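Local atomic coordinates of histidinol-phosphatase (Listeria monocytogenes serotype 4b str. H7858, PDB entry 6NLR), a protein that probably hydrolyses the phosphate ester of histidinol phosphate in histidine biosynthesis, at a trinuclear metal centre carried by a PHP domain. Residues L120-L125 / E161-S166; I98-F103 / G129-I134; G180-C185 / E205-I210; G144-Y149 / E153-A158. One frame throughout, in Å; residues are numbered along the deposited sequence.

Contact 1: L120-L125 / E161-S166. With MN (manganese (II) ion), chain E.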
loop_
_atom_site.group_PDB
_atom_site.type_symbol
_atom_site.label_atom_id
_atom_site.label_comp_id
_atom_site.label_asym_id
_atom_site.label_seq_id
_atom_site.Cartn_x
_atom_site.Cartn_y
_atom_site.Cartn_z
ATOM N N LEU A 120 -3.092 -5.578 -0.357
ATOM C CA LEU A 120 -4.399 -4.921 -0.153
ATOM C C LEU A 120 -4.146 -3.681 0.687
ATOM O O LEU A 120 -3.648 -3.831 1.815
ATOM C CB LEU A 120 -5.361 -5.889 0.528
ATOM C CG LEU A 120 -6.767 -5.350 0.769
ATOM C CD1 LEU A 120 -7.491 -5.134 -0.542
ATOM C CD2 LEU A 120 -7.546 -6.301 1.678
ATOM N N SER A 121 -4.471 -2.521 0.132
ATOM C CA SER A 121 -4.136 -1.193 0.695
ATOM C C SER A 121 -5.402 -0.348 0.863
ATOM O O SER A 121 -6.234 -0.310 -0.064
ATOM C CB SER A 121 -3.148 -0.485 -0.185
ATOM O OG SER A 121 -1.898 -1.133 -0.105
ATOM N N LEU A 122 -5.484 0.363 1.972
ATOM C CA LEU A 122 -6.509 1.413 2.197
ATOM C C LEU A 122 -5.912 2.794 1.860
ATOM O O LEU A 122 -4.952 3.230 2.556
ATOM C CB LEU A 122 -6.983 1.320 3.647
ATOM C CG LEU A 122 -8.110 2.273 4.014
ATOM C CD1 LEU A 122 -9.414 1.848 3.336
ATOM C CD2 LEU A 122 -8.255 2.355 5.513
ATOM N N HIS A 123 -6.509 3.494 0.892
ATOM C CA HIS A 123 -6.053 4.835 0.421
ATOM C C HIS A 123 -7.165 5.883 0.531
ATOM O O HIS A 123 -6.840 7.080 0.427
ATOM C CB HIS A 123 -5.564 4.799 -1.035
ATOM C CG HIS A 123 -4.382 3.924 -1.293
ATOM N ND1 HIS A 123 -4.432 2.887 -2.208
ATOM C CD2 HIS A 123 -3.137 3.903 -0.774
ATOM C CE1 HIS A 123 -3.263 2.272 -2.242
ATOM N NE2 HIS A 123 -2.468 2.856 -1.361
ATOM N N PHE A 124 -8.421 5.471 0.704
ATOM C CA PHE A 124 -9.597 6.373 0.689
ATOM C C PHE A 124 -10.491 6.072 1.894
ATOM O O PHE A 124 -10.731 4.892 2.214
ATOM C CB PHE A 124 -10.401 6.199 -0.598
ATOM C CG PHE A 124 -9.683 6.590 -1.864
ATOM C CD1 PHE A 124 -9.669 7.908 -2.287
ATOM C CD2 PHE A 124 -9.061 5.624 -2.651
ATOM C CE1 PHE A 124 -9.026 8.257 -3.467
ATOM C CE2 PHE A 124 -8.402 5.978 -3.814
ATOM C CZ PHE A 124 -8.383 7.292 -4.216
ATOM N N LEU A 125 -10.971 7.126 2.539
ATOM C CA LEU A 125 -11.993 7.065 3.610
ATOM C C LEU A 125 -13.131 7.995 3.246
ATOM O O LEU A 125 -12.910 8.961 2.499
ATOM C CB LEU A 125 -11.390 7.588 4.916
ATOM C CG LEU A 125 -10.504 6.646 5.690
ATOM C CD1 LEU A 125 -9.948 7.385 6.906
ATOM C CD2 LEU A 125 -11.289 5.408 6.088
ATOM N N GLU A 161 -9.944 1.607 11.625
ATOM C CA GLU A 161 -11.223 0.874 11.459
ATOM C C GLU A 161 -11.302 0.370 10.008
ATOM O O GLU A 161 -11.708 -0.790 9.803
ATOM C CB GLU A 161 -12.433 1.735 11.823
ATOM C CG GLU A 161 -13.769 1.039 11.554
ATOM C CD GLU A 161 -13.960 -0.301 12.270
ATOM O OE1 GLU A 161 -13.428 -0.454 13.417
ATOM O OE2 GLU A 161 -14.616 -1.204 11.680
ATOM N N GLY A 162 -10.908 1.204 9.026
ATOM C CA GLY A 162 -10.852 0.813 7.602
ATOM C C GLY A 162 -9.891 -0.348 7.378
ATOM O O GLY A 162 -10.221 -1.275 6.603
ATOM N N VAL A 163 -8.716 -0.292 7.996
ATOM C CA VAL A 163 -7.677 -1.361 7.886
ATOM C C VAL A 163 -8.275 -2.664 8.423
ATOM O O VAL A 163 -8.168 -3.686 7.753
ATOM C CB VAL A 163 -6.384 -0.972 8.628
ATOM C CG1 VAL A 163 -5.408 -2.139 8.687
ATOM C CG2 VAL A 163 -5.741 0.263 7.991
ATOM N N LYS A 164 -8.916 -2.606 9.589
ATOM C CA LYS A 164 -9.566 -3.764 10.236
ATOM C C LYS A 164 -10.610 -4.356 9.276
ATOM O O LYS A 164 -10.628 -5.585 9.095
ATOM C CB LYS A 164 -10.160 -3.332 11.576
ATOM C CG LYS A 164 -10.875 -4.429 12.354
ATOM C CD LYS A 164 -11.287 -3.960 13.731
ATOM C CE LYS A 164 -11.952 -5.039 14.562
ATOM N NZ LYS A 164 -13.356 -5.247 14.144
ATOM N N GLN A 165 -11.463 -3.520 8.686
ATOM C CA GLN A 165 -12.464 -3.957 7.681
ATOM C C GLN A 165 -11.773 -4.648 6.500
ATOM O O GLN A 165 -12.286 -5.695 6.037
ATOM C CB GLN A 165 -13.295 -2.770 7.203
ATOM C CG GLN A 165 -14.346 -2.319 8.201
ATOM C CD GLN A 165 -15.096 -1.137 7.640
ATOM O OE1 GLN A 165 -14.511 -0.161 7.186
ATOM N NE2 GLN A 165 -16.401 -1.246 7.616
ATOM N N SER A 166 -10.655 -4.101 6.007
ATOM C CA SER A 166 -9.894 -4.718 4.882
ATOM C C SER A 166 -9.440 -6.138 5.269
ATOM O O SER A 166 -9.517 -7.058 4.431
ATOM C CB SER A 166 -8.742 -3.848 4.427
ATOM O OG SER A 166 -7.606 -3.964 5.281
HETATM MN MN MN E . -0.421 2.452 -1.376
HETATM O O HOH W 1 -5.232 -2.968 4.198
HETATM O O HOH W 2 0.076 4.516 -0.431
HETATM O O HOH W 3 1.310 2.105 -1.726
#
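Leu122 presses its CD2 methyl onto the backbone of helix 152-168, 3.7 Å from both Gly162 C and Val163 N, and touches the CG2 branch of Val163 at 4.1 Å. The extended first torsion of Leu122 (chi1 -176°) sends the branch to the helix. Gly162 presents bare backbone here, so the methyl lies directly on the helix. Two residues earlier, Leu120 meets the next turn of the helix with its CD2, 3.5 Å from Ser166 O.

Polar links lie beside the leucines. Ser166 OG, turned between its own backbone N and carbonyl carbon (chi1 80°), donates a hydrogen bond to Val163 O (2.6 Å), in the carbonyl plane on a lone pair. A water donates to Ser166 OG and also to Leu120 O, joining strand to helix where no direct hydrogen bond does. At the break in strand 117-127, His123 gives NE2 to a manganese ion at 2.1 Å, while Asp95 holds its ND1; Glu93 and His181 are fellow ligands. Chemically, the helix-facing side is apolar apart from one water-bridged pair, whereas His123 carries the metal bond, with Ser121 OG holding Glu93; the ring hydrogen bond of His123 probably strengthens NE2 as a donor to manganese.

Contact 2: I98-F103 / G129-I134. Unlike the reference sequence in segment 129-134: Ile134 (reference Leu).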
loop_
_atom_site.group_PDB
_atom_site.type_symbol
_atom_site.label_atom_id
_atom_site.label_comp_id
_atom_site.label_asym_id
_atom_site.label_seq_id
_atom_site.Cartn_x
_atom_site.Cartn_y
_atom_site.Cartn_z
ATOM N N ILE A 98 -14.266 0.850 0.763
ATOM C CA ILE A 98 -15.342 0.660 1.783
ATOM C C ILE A 98 -16.698 0.817 1.081
ATOM O O ILE A 98 -16.905 1.846 0.402
ATOM C CB ILE A 98 -15.151 1.657 2.940
ATOM C CG1 ILE A 98 -13.853 1.370 3.702
ATOM C CG2 ILE A 98 -16.367 1.655 3.875
ATOM C CD1 ILE A 98 -13.305 2.557 4.441
ATOM N N GLY A 99 -17.539 -0.214 1.165
ATOM C CA GLY A 99 -18.869 -0.256 0.541
ATOM C C GLY A 99 -18.825 -0.763 -0.892
ATOM O O GLY A 99 -19.898 -0.846 -1.483
ATOM N N TYR A 100 -17.650 -1.092 -1.457
ATOM C CA TYR A 100 -17.541 -1.605 -2.852
ATOM C C TYR A 100 -16.864 -2.990 -2.893
ATOM O O TYR A 100 -16.172 -3.303 -3.893
ATOM C CB TYR A 100 -16.815 -0.571 -3.716
ATOM C CG TYR A 100 -17.601 0.701 -3.889
ATOM C CD1 TYR A 100 -17.581 1.672 -2.907
ATOM C CD2 TYR A 100 -18.402 0.910 -4.996
ATOM C CE1 TYR A 100 -18.307 2.840 -3.032
ATOM C CE2 TYR A 100 -19.130 2.083 -5.146
ATOM C CZ TYR A 100 -19.089 3.040 -4.151
ATOM O OH TYR A 100 -19.811 4.186 -4.256
ATOM N N GLU A 101 -17.067 -3.815 -1.862
ATOM C CA GLU A 101 -16.490 -5.187 -1.785
ATOM C C GLU A 101 -16.919 -6.000 -3.011
ATOM O O GLU A 101 -16.095 -6.775 -3.511
ATOM C CB GLU A 101 -16.882 -5.876 -0.473
ATOM C CG GLU A 101 -16.186 -5.256 0.721
ATOM C CD GLU A 101 -16.350 -5.977 2.040
ATOM O OE1 GLU A 101 -17.150 -6.968 2.109
ATOM O OE2 GLU A 101 -15.676 -5.546 3.010
ATOM N N ASP A 102 -18.157 -5.843 -3.484
ATOM C CA ASP A 102 -18.654 -6.611 -4.656
ATOM C C ASP A 102 -17.764 -6.297 -5.861
ATOM O O ASP A 102 -17.364 -7.247 -6.557
ATOM C CB ASP A 102 -20.132 -6.343 -4.974
ATOM C CG ASP A 102 -21.097 -6.867 -3.922
ATOM O OD1 ASP A 102 -20.627 -7.557 -2.998
ATOM O OD2 ASP A 102 -22.316 -6.562 -4.018
ATOM N N PHE A 103 -17.482 -5.023 -6.127
ATOM C CA PHE A 103 -16.607 -4.620 -7.258
ATOM C C PHE A 103 -15.247 -5.306 -7.078
ATOM O O PHE A 103 -14.735 -5.908 -8.011
ATOM C CB PHE A 103 -16.425 -3.101 -7.365
ATOM C CG PHE A 103 -15.249 -2.719 -8.225
ATOM C CD1 PHE A 103 -15.354 -2.714 -9.608
ATOM C CD2 PHE A 103 -14.005 -2.473 -7.653
ATOM C CE1 PHE A 103 -14.255 -2.414 -10.398
ATOM C CE2 PHE A 103 -12.903 -2.177 -8.444
ATOM C CZ PHE A 103 -13.031 -2.152 -9.811
ATOM N N GLY A 129 -17.750 15.691 1.783
ATOM C CA GLY A 129 -18.294 15.760 0.413
ATOM C C GLY A 129 -18.285 14.424 -0.302
ATOM O O GLY A 129 -18.762 14.383 -1.456
ATOM N N GLY A 130 -17.746 13.366 0.323
ATOM C CA GLY A 130 -17.674 12.016 -0.263
ATOM C C GLY A 130 -16.372 11.351 0.117
ATOM O O GLY A 130 -15.748 11.788 1.127
ATOM N N PHE A 131 -15.929 10.371 -0.670
ATOM C CA PHE A 131 -14.658 9.660 -0.392
ATOM C C PHE A 131 -13.500 10.632 -0.622
ATOM O O PHE A 131 -13.549 11.455 -1.558
ATOM C CB PHE A 131 -14.520 8.390 -1.231
ATOM C CG PHE A 131 -15.342 7.247 -0.710
ATOM C CD1 PHE A 131 -14.939 6.557 0.426
ATOM C CD2 PHE A 131 -16.510 6.868 -1.353
ATOM C CE1 PHE A 131 -15.687 5.500 0.906
ATOM C CE2 PHE A 131 -17.269 5.817 -0.859
ATOM C CZ PHE A 131 -16.861 5.150 0.276
ATOM N N ARG A 132 -12.518 10.548 0.261
ATOM C CA ARG A 132 -11.362 11.461 0.322
ATOM C C ARG A 132 -10.085 10.632 0.440
ATOM O O ARG A 132 -10.110 9.503 0.969
ATOM C CB ARG A 132 -11.486 12.423 1.503
ATOM C CG ARG A 132 -12.686 13.348 1.456
ATOM C CD ARG A 132 -12.698 14.275 0.264
ATOM N NE ARG A 132 -11.572 15.196 0.296
ATOM C CZ ARG A 132 -11.643 16.489 0.572
ATOM N NH1 ARG A 132 -12.794 17.078 0.875
ATOM N NH2 ARG A 132 -10.535 17.206 0.562
ATOM N N SER A 133 -9.007 11.181 -0.085
ATOM C CA SER A 133 -7.689 10.512 -0.129
ATOM C C SER A 133 -6.980 10.686 1.216
ATOM O O SER A 133 -6.932 11.805 1.729
ATOM C CB SER A 133 -6.867 11.076 -1.250
ATOM O OG SER A 133 -5.553 10.538 -1.216
ATOM N N ILE A 134 -6.381 9.609 1.709
ATOM C CA ILE A 134 -5.515 9.572 2.915
ATOM C C ILE A 134 -4.136 10.150 2.564
ATOM O O ILE A 134 -3.506 10.735 3.465
ATOM C CB ILE A 134 -5.406 8.124 3.431
ATOM C CG1 ILE A 134 -6.759 7.634 3.951
ATOM C CG2 ILE A 134 -4.301 7.989 4.472
ATOM C CD1 ILE A 134 -6.890 6.130 3.998
#
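The turn from Ile98 to Tyr100 runs past the edge strand 130-133 without pairing with it: the nearest CA atoms, those of Ile98 and Phe131, are 9.3 Å apart, and a single aromatic ring spans the distance. That ring is Phe131. Its CG lies opposite the carbonyl carbon (chi1 -77°), which carries the ring off the strand towards residues 98-100. The far corner arrives first, with Phe131 CZ 3.3 Å from Ile98 O, an oblique approach that is neither over the ring nor in its plane. Two side chains then flank the phenyl group. Ile98 comes up with its CB, 4.4 Å from Phe131 CE1. Tyr100 uses the CE1 corner of its ring, 3.8 Å from Phe131 CE2; the phenylalanine atom lies near the tyrosine plane, at the tyrosine edge, and the two side chains cross obliquely instead of stacking. Gly99, between them, has a positive phi (87°) that lets the chain turn just before Tyr100, the N-cap residue of helix 101-111.

Phe131 also meets the ring of Phe47, while Ile98 reaches Leu122 and Leu125 of strand 117-127. Strand 130-133 runs antiparallel to that strand at the border of an otherwise parallel sheet. The arrangement is that of a beta-alpha loop of the barrel-like PHP fold, between strand 87-95 and helix 101-111, braced at the surface by an aromatic residue of the edge strand.

Contact 3: G180-C185 / E205-I210. With MN (manganese (II) ion), chain E.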
loop_
_atom_site.group_PDB
_atom_site.type_symbol
_atom_site.label_atom_id
_atom_site.label_comp_id
_atom_site.label_asym_id
_atom_site.label_seq_id
_atom_site.Cartn_x
_atom_site.Cartn_y
_atom_site.Cartn_z
ATOM N N GLY A 180 -1.115 -3.592 2.971
ATOM C CA GLY A 180 -0.251 -2.493 2.596
ATOM C C GLY A 180 -0.109 -1.428 3.675
ATOM O O GLY A 180 -1.114 -1.089 4.319
ATOM N N HIS A 181 1.114 -0.921 3.847
ATOM C CA HIS A 181 1.499 0.247 4.695
ATOM C C HIS A 181 0.434 0.581 5.752
ATOM O O HIS A 181 -0.220 1.624 5.601
ATOM C CB HIS A 181 1.813 1.456 3.788
ATOM C CG HIS A 181 0.866 1.660 2.645
ATOM N ND1 HIS A 181 -0.512 1.756 2.837
ATOM C CD2 HIS A 181 1.097 1.831 1.311
ATOM C CE1 HIS A 181 -1.092 1.975 1.653
ATOM N NE2 HIS A 181 -0.128 2.019 0.694
ATOM N N ILE A 182 0.322 -0.192 6.846
ATOM C CA ILE A 182 -0.843 -0.073 7.777
ATOM C C ILE A 182 -0.726 1.099 8.771
ATOM O O ILE A 182 -1.479 1.081 9.763
ATOM C CB ILE A 182 -1.128 -1.379 8.531
ATOM C CG1 ILE A 182 0.027 -1.797 9.443
ATOM C CG2 ILE A 182 -1.550 -2.471 7.567
ATOM C CD1 ILE A 182 -0.398 -2.783 10.527
ATOM N N SER A 183 0.117 2.100 8.542
ATOM C CA SER A 183 0.084 3.358 9.334
ATOM C C SER A 183 0.121 4.558 8.378
ATOM O O SER A 183 0.790 5.580 8.715
ATOM C CB SER A 183 1.214 3.398 10.336
ATOM O OG SER A 183 2.476 3.345 9.672
ATOM N N LEU A 184 -0.574 4.451 7.245
ATOM C CA LEU A 184 -0.566 5.498 6.181
ATOM C C LEU A 184 -1.178 6.801 6.723
ATOM O O LEU A 184 -0.923 7.855 6.139
ATOM C CB LEU A 184 -1.327 5.017 4.941
ATOM C CG LEU A 184 -1.162 5.912 3.703
ATOM C CD1 LEU A 184 0.263 5.813 3.153
ATOM C CD2 LEU A 184 -2.160 5.521 2.628
ATOM N N CYS A 185 -1.955 6.728 7.799
ATOM C CA CYS A 185 -2.492 7.894 8.555
ATOM C C CYS A 185 -1.351 8.760 9.122
ATOM O O CYS A 185 -1.664 9.889 9.559
ATOM C CB CYS A 185 -3.421 7.434 9.676
ATOM S SG CYS A 185 -2.655 6.315 10.894
ATOM N N GLU A 205 -4.552 0.104 21.277
ATOM C CA GLU A 205 -5.473 -1.016 21.436
ATOM C C GLU A 205 -6.013 -1.451 20.063
ATOM O O GLU A 205 -6.085 -2.669 19.798
ATOM C CB GLU A 205 -6.621 -0.633 22.377
ATOM C CG GLU A 205 -7.647 -1.738 22.596
ATOM C CD GLU A 205 -7.107 -3.088 23.084
ATOM O OE1 GLU A 205 -6.028 -3.114 23.722
ATOM O OE2 GLU A 205 -7.767 -4.123 22.832
ATOM N N LYS A 206 -6.329 -0.484 19.203
ATOM C CA LYS A 206 -6.805 -0.753 17.829
ATOM C C LYS A 206 -5.710 -1.496 17.049
ATOM O O LYS A 206 -6.054 -2.441 16.304
ATOM C CB LYS A 206 -7.240 0.541 17.143
ATOM C CG LYS A 206 -8.745 0.684 16.953
ATOM C CD LYS A 206 -9.294 -0.035 15.720
ATOM C CE LYS A 206 -10.702 0.397 15.336
ATOM N NZ LYS A 206 -10.860 1.882 15.380
ATOM N N PHE A 207 -4.441 -1.096 17.175
ATOM C CA PHE A 207 -3.321 -1.819 16.525
ATOM C C PHE A 207 -3.256 -3.266 17.064
ATOM O O PHE A 207 -3.045 -4.187 16.268
ATOM C CB PHE A 207 -2.001 -1.077 16.689
ATOM C CG PHE A 207 -1.708 -0.065 15.611
ATOM C CD1 PHE A 207 -1.546 -0.450 14.285
ATOM C CD2 PHE A 207 -1.518 1.270 15.934
ATOM C CE1 PHE A 207 -1.213 0.472 13.301
ATOM C CE2 PHE A 207 -1.192 2.195 14.954
ATOM C CZ PHE A 207 -1.039 1.797 13.635
ATOM N N ARG A 208 -3.456 -3.474 18.359
ATOM C CA ARG A 208 -3.350 -4.833 18.965
ATOM C C ARG A 208 -4.454 -5.717 18.377
ATOM O O ARG A 208 -4.152 -6.872 18.024
ATOM C CB ARG A 208 -3.428 -4.785 20.493
ATOM C CG ARG A 208 -2.114 -4.341 21.124
ATOM C CD ARG A 208 -1.982 -4.619 22.611
ATOM N NE ARG A 208 -2.979 -3.839 23.332
ATOM C CZ ARG A 208 -2.798 -2.610 23.826
ATOM N NH1 ARG A 208 -1.642 -1.977 23.703
ATOM N NH2 ARG A 208 -3.797 -2.002 24.444
ATOM N N VAL A 209 -5.666 -5.172 18.253
ATOM C CA VAL A 209 -6.834 -5.909 17.689
ATOM C C VAL A 209 -6.498 -6.271 16.237
ATOM O O VAL A 209 -6.685 -7.450 15.860
ATOM C CB VAL A 209 -8.133 -5.084 17.815
ATOM C CG1 VAL A 209 -9.259 -5.633 16.942
ATOM C CG2 VAL A 209 -8.585 -5.015 19.270
ATOM N N ILE A 210 -5.999 -5.302 15.458
ATOM C CA ILE A 210 -5.628 -5.514 14.024
ATOM C C ILE A 210 -4.560 -6.601 13.932
ATOM O O ILE A 210 -4.732 -7.508 13.079
ATOM C CB ILE A 210 -5.178 -4.197 13.363
ATOM C CG1 ILE A 210 -6.381 -3.306 13.046
ATOM C CG2 ILE A 210 -4.319 -4.448 12.138
ATOM C CD1 ILE A 210 -5.985 -1.884 12.727
HETATM MN MN MN E . -0.421 2.452 -1.376
HETATM O O HOH W 2 0.076 4.516 -0.431
HETATM O O HOH W 3 1.310 2.105 -1.726
#
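Phe207 points the rim of its ring at the loop after strand 178-179, a loop-on-helix contact in the barrel-like PHP fold in which helix 201-217 lies outside a metal-bearing loop. The ring meets the loop edge-on. Ile182 O lies near the ring plane, 3.6 Å from Phe207 CE1, and Ser183 CB also sits at the edge, 4.3 Å from Phe207 CZ. A carbonyl oxygen facing an aromatic rim in this way meets the slightly positive ring hydrogens, so the approach is probably mildly favourable electrostatically, although no hydrogen bond crosses the contact. Ile182 adds an apolar touch through its CD1 methyl, 4.4 Å from Phe207 CE1. Leu160 of helix 152-168 packs against Phe207 too, so the phenyl group is shared by two helices and the loop.

One residue before Ile182, the loop turns inward. His181 has its CG between the backbone N and the carbonyl carbon (chi1 42°), and its NE2 binds, at 2.1 Å, the manganese ion that Glu93 and His123 also hold. Asp222 accepts a hydrogen bond from His181 N, fixing the backbone behind the ligand. Leu184 covers one face of the imidazole, with CD1 4.1 Å above the ring centre. Adjacent residues thus serve different partners, His181 the metal and Ile182 the helix.

On the outer side of the helix, Arg208 and Glu205 form a salt bridge one turn apart, Arg208 NH2 meeting Glu205 OE1 at 2.6 Å and nearly along the carboxylate C-O axis, although OE1 is tilted 20° out of the guanidinium plane.

Contact 4: G144-Y149 / E153-A158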
loop_
_atom_site.group_PDB
_atom_site.type_symbol
_atom_site.label_atom_id
_atom_site.label_comp_id
_atom_site.label_asym_id
_atom_site.label_seq_id
_atom_site.Cartn_x
_atom_site.Cartn_y
_atom_site.Cartn_z
ATOM N N GLY A 144 -10.199 17.112 4.049
ATOM C CA GLY A 144 -11.080 15.999 3.688
ATOM C C GLY A 144 -11.364 15.072 4.852
ATOM O O GLY A 144 -12.492 14.554 4.933
ATOM N N ILE A 145 -10.350 14.797 5.670
ATOM C CA ILE A 145 -10.392 13.664 6.645
ATOM C C ILE A 145 -10.177 14.176 8.072
ATOM O O ILE A 145 -11.056 13.921 8.920
ATOM C CB ILE A 145 -9.429 12.556 6.227
ATOM C CG1 ILE A 145 -9.996 11.827 5.014
ATOM C CG2 ILE A 145 -9.127 11.600 7.390
ATOM C CD1 ILE A 145 -9.022 10.900 4.296
ATOM N N VAL A 146 -9.103 14.910 8.347
ATOM C CA VAL A 146 -8.796 15.288 9.760
ATOM C C VAL A 146 -9.943 16.151 10.311
ATOM O O VAL A 146 -10.479 15.829 11.409
ATOM C CB VAL A 146 -7.424 15.963 9.880
ATOM C CG1 VAL A 146 -7.193 16.438 11.310
ATOM C CG2 VAL A 146 -6.314 14.996 9.434
ATOM N N GLN A 147 -10.306 17.210 9.602
ATOM C CA GLN A 147 -11.390 18.120 10.023
ATOM C C GLN A 147 -12.721 17.351 10.069
ATOM O O GLN A 147 -13.525 17.637 10.958
ATOM C CB GLN A 147 -11.424 19.340 9.107
ATOM C CG GLN A 147 -10.320 20.337 9.436
ATOM C CD GLN A 147 -10.345 21.545 8.531
ATOM O OE1 GLN A 147 -9.681 22.545 8.782
ATOM N NE2 GLN A 147 -11.171 21.492 7.504
ATOM N N PHE A 148 -12.943 16.413 9.153
ATOM C CA PHE A 148 -14.200 15.628 9.091
ATOM C C PHE A 148 -14.342 14.784 10.363
ATOM O O PHE A 148 -15.469 14.787 10.938
ATOM C CB PHE A 148 -14.244 14.748 7.840
ATOM C CG PHE A 148 -15.526 13.981 7.646
ATOM C CD1 PHE A 148 -16.640 14.592 7.099
ATOM C CD2 PHE A 148 -15.594 12.630 7.955
ATOM C CE1 PHE A 148 -17.806 13.867 6.891
ATOM C CE2 PHE A 148 -16.761 11.904 7.754
ATOM C CZ PHE A 148 -17.865 12.523 7.220
ATOM N N TYR A 149 -13.265 14.100 10.795
ATOM C CA TYR A 149 -13.298 13.138 11.928
ATOM C C TYR A 149 -13.109 13.859 13.259
ATOM O O TYR A 149 -13.485 13.273 14.275
ATOM C CB TYR A 149 -12.351 11.966 11.687
ATOM C CG TYR A 149 -12.890 11.013 10.650
ATOM C CD1 TYR A 149 -13.980 10.202 10.915
ATOM C CD2 TYR A 149 -12.352 10.985 9.380
ATOM C CE1 TYR A 149 -14.502 9.362 9.940
ATOM C CE2 TYR A 149 -12.838 10.132 8.404
ATOM C CZ TYR A 149 -13.922 9.326 8.680
ATOM O OH TYR A 149 -14.416 8.521 7.697
ATOM N N GLU A 153 -6.020 12.350 15.794
ATOM C CA GLU A 153 -6.239 11.046 16.476
ATOM C C GLU A 153 -7.541 10.408 15.962
ATOM O O GLU A 153 -7.575 9.172 15.718
ATOM C CB GLU A 153 -6.251 11.205 18.000
ATOM C CG GLU A 153 -6.512 9.878 18.676
ATOM C CD GLU A 153 -6.633 9.861 20.182
ATOM O OE1 GLU A 153 -6.446 10.928 20.794
ATOM O OE2 GLU A 153 -6.880 8.752 20.734
ATOM N N GLN A 154 -8.605 11.201 15.853
ATOM C CA GLN A 154 -9.905 10.693 15.340
ATOM C C GLN A 154 -9.701 10.146 13.911
ATOM O O GLN A 154 -10.288 9.111 13.581
ATOM C CB GLN A 154 -10.968 11.782 15.405
ATOM C CG GLN A 154 -11.374 12.158 16.827
ATOM C CD GLN A 154 -10.639 13.378 17.334
ATOM O OE1 GLN A 154 -9.481 13.611 17.025
ATOM N NE2 GLN A 154 -11.319 14.213 18.100
ATOM N N ALA A 155 -8.870 10.807 13.099
ATOM C CA ALA A 155 -8.503 10.354 11.739
ATOM C C ALA A 155 -7.743 9.028 11.815
ATOM O O ALA A 155 -8.060 8.136 10.981
ATOM C CB ALA A 155 -7.707 11.404 11.009
ATOM N N GLN A 156 -6.808 8.893 12.773
ATOM C CA GLN A 156 -6.038 7.639 12.979
ATOM C C GLN A 156 -7.042 6.505 13.234
ATOM O O GLN A 156 -6.912 5.411 12.637
ATOM C CB GLN A 156 -5.088 7.706 14.179
ATOM C CG GLN A 156 -3.854 8.551 13.970
ATOM C CD GLN A 156 -3.059 8.726 15.242
ATOM O OE1 GLN A 156 -3.598 9.068 16.292
ATOM N NE2 GLN A 156 -1.760 8.505 15.158
ATOM N N LEU A 157 -8.001 6.750 14.121
ATOM C CA LEU A 157 -8.921 5.675 14.561
ATOM C C LEU A 157 -9.875 5.316 13.411
ATOM O O LEU A 157 -10.164 4.112 13.240
ATOM C CB LEU A 157 -9.657 6.126 15.825
ATOM C CG LEU A 157 -8.763 6.219 17.055
ATOM C CD1 LEU A 157 -9.425 6.981 18.178
ATOM C CD2 LEU A 157 -8.383 4.833 17.495
ATOM N N ALA A 158 -10.324 6.299 12.621
ATOM C CA ALA A 158 -11.180 6.008 11.443
ATOM C C ALA A 158 -10.375 5.196 10.409
ATOM O O ALA A 158 -10.896 4.227 9.828
ATOM C CB ALA A 158 -11.692 7.278 10.866
#
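Tyr149, with CG opposite its carbonyl carbon (chi1 -74°) and the ring swung about its second torsion, lays a face against Ala158, while Gln154, bent at its own second torsion, carries its amide away from the tyrosine and leaves the CB and CG methylenes beside the tyrosine carbonyl. The ring interaction is a CH-pi contact of nearly axial geometry: Ala158 CB stands 3.6 Å from the centroid of the Tyr149 ring and only 10° off the ring normal. Phe148 covers the opposite face, its CD2 3.6 Å above the ring plane and over the centre. The tyrosine is therefore sandwiched between a methyl of the next helix and the ring of its own neighbour in sequence, which would restrict rotation of the ring. At its far end Tyr149 OH makes a weak hydrogen bond to Glu126 O.

Two consecutive helices of the PHP domain, joined by a short turn, pack nearly at right angles here: helix 138-149 ends at the tyrosine, helix 152-168 starts a few residues on, and the N-to-C directions of the short segments make an angle of 105°, with the axes 8.1 Å apart at their closest. The small Ala155 lies on the inner side of the crossing, its CB against two branched residues, 3.9 Å from Ile145 CG2 and 4.2 Å from Val146 CG2. Nearer the turn, Tyr149 O comes within 3.1 Å of Gln154 CB, a short contact between a carbonyl oxygen and an aliphatic carbon. Beyond the crossing, Ile145 reaches Leu125 and Ile134, and Val146 lies against Phe192.

All four contacts fall within the PHP domain range. Contacts 1 and 2 have centres about 9 Å apart and share the sheet in which strands 117-127 and 130-133 are neighbours; their segments alternate along the chain. Contact 3 follows both in sequence, its centre also about 9 Å from that of contact 1, and the two converge on one manganese ion through His123 and His181. Contact 4 falls between the two segments of contact 1 in sequence, about 13 Å from it between centres, and both draw on helix 152-168. That helix thus connects the strand whose break carries the metal ligand His123 to the peripheral helix pair, while contact 2 is a surface contact at the sheet edge.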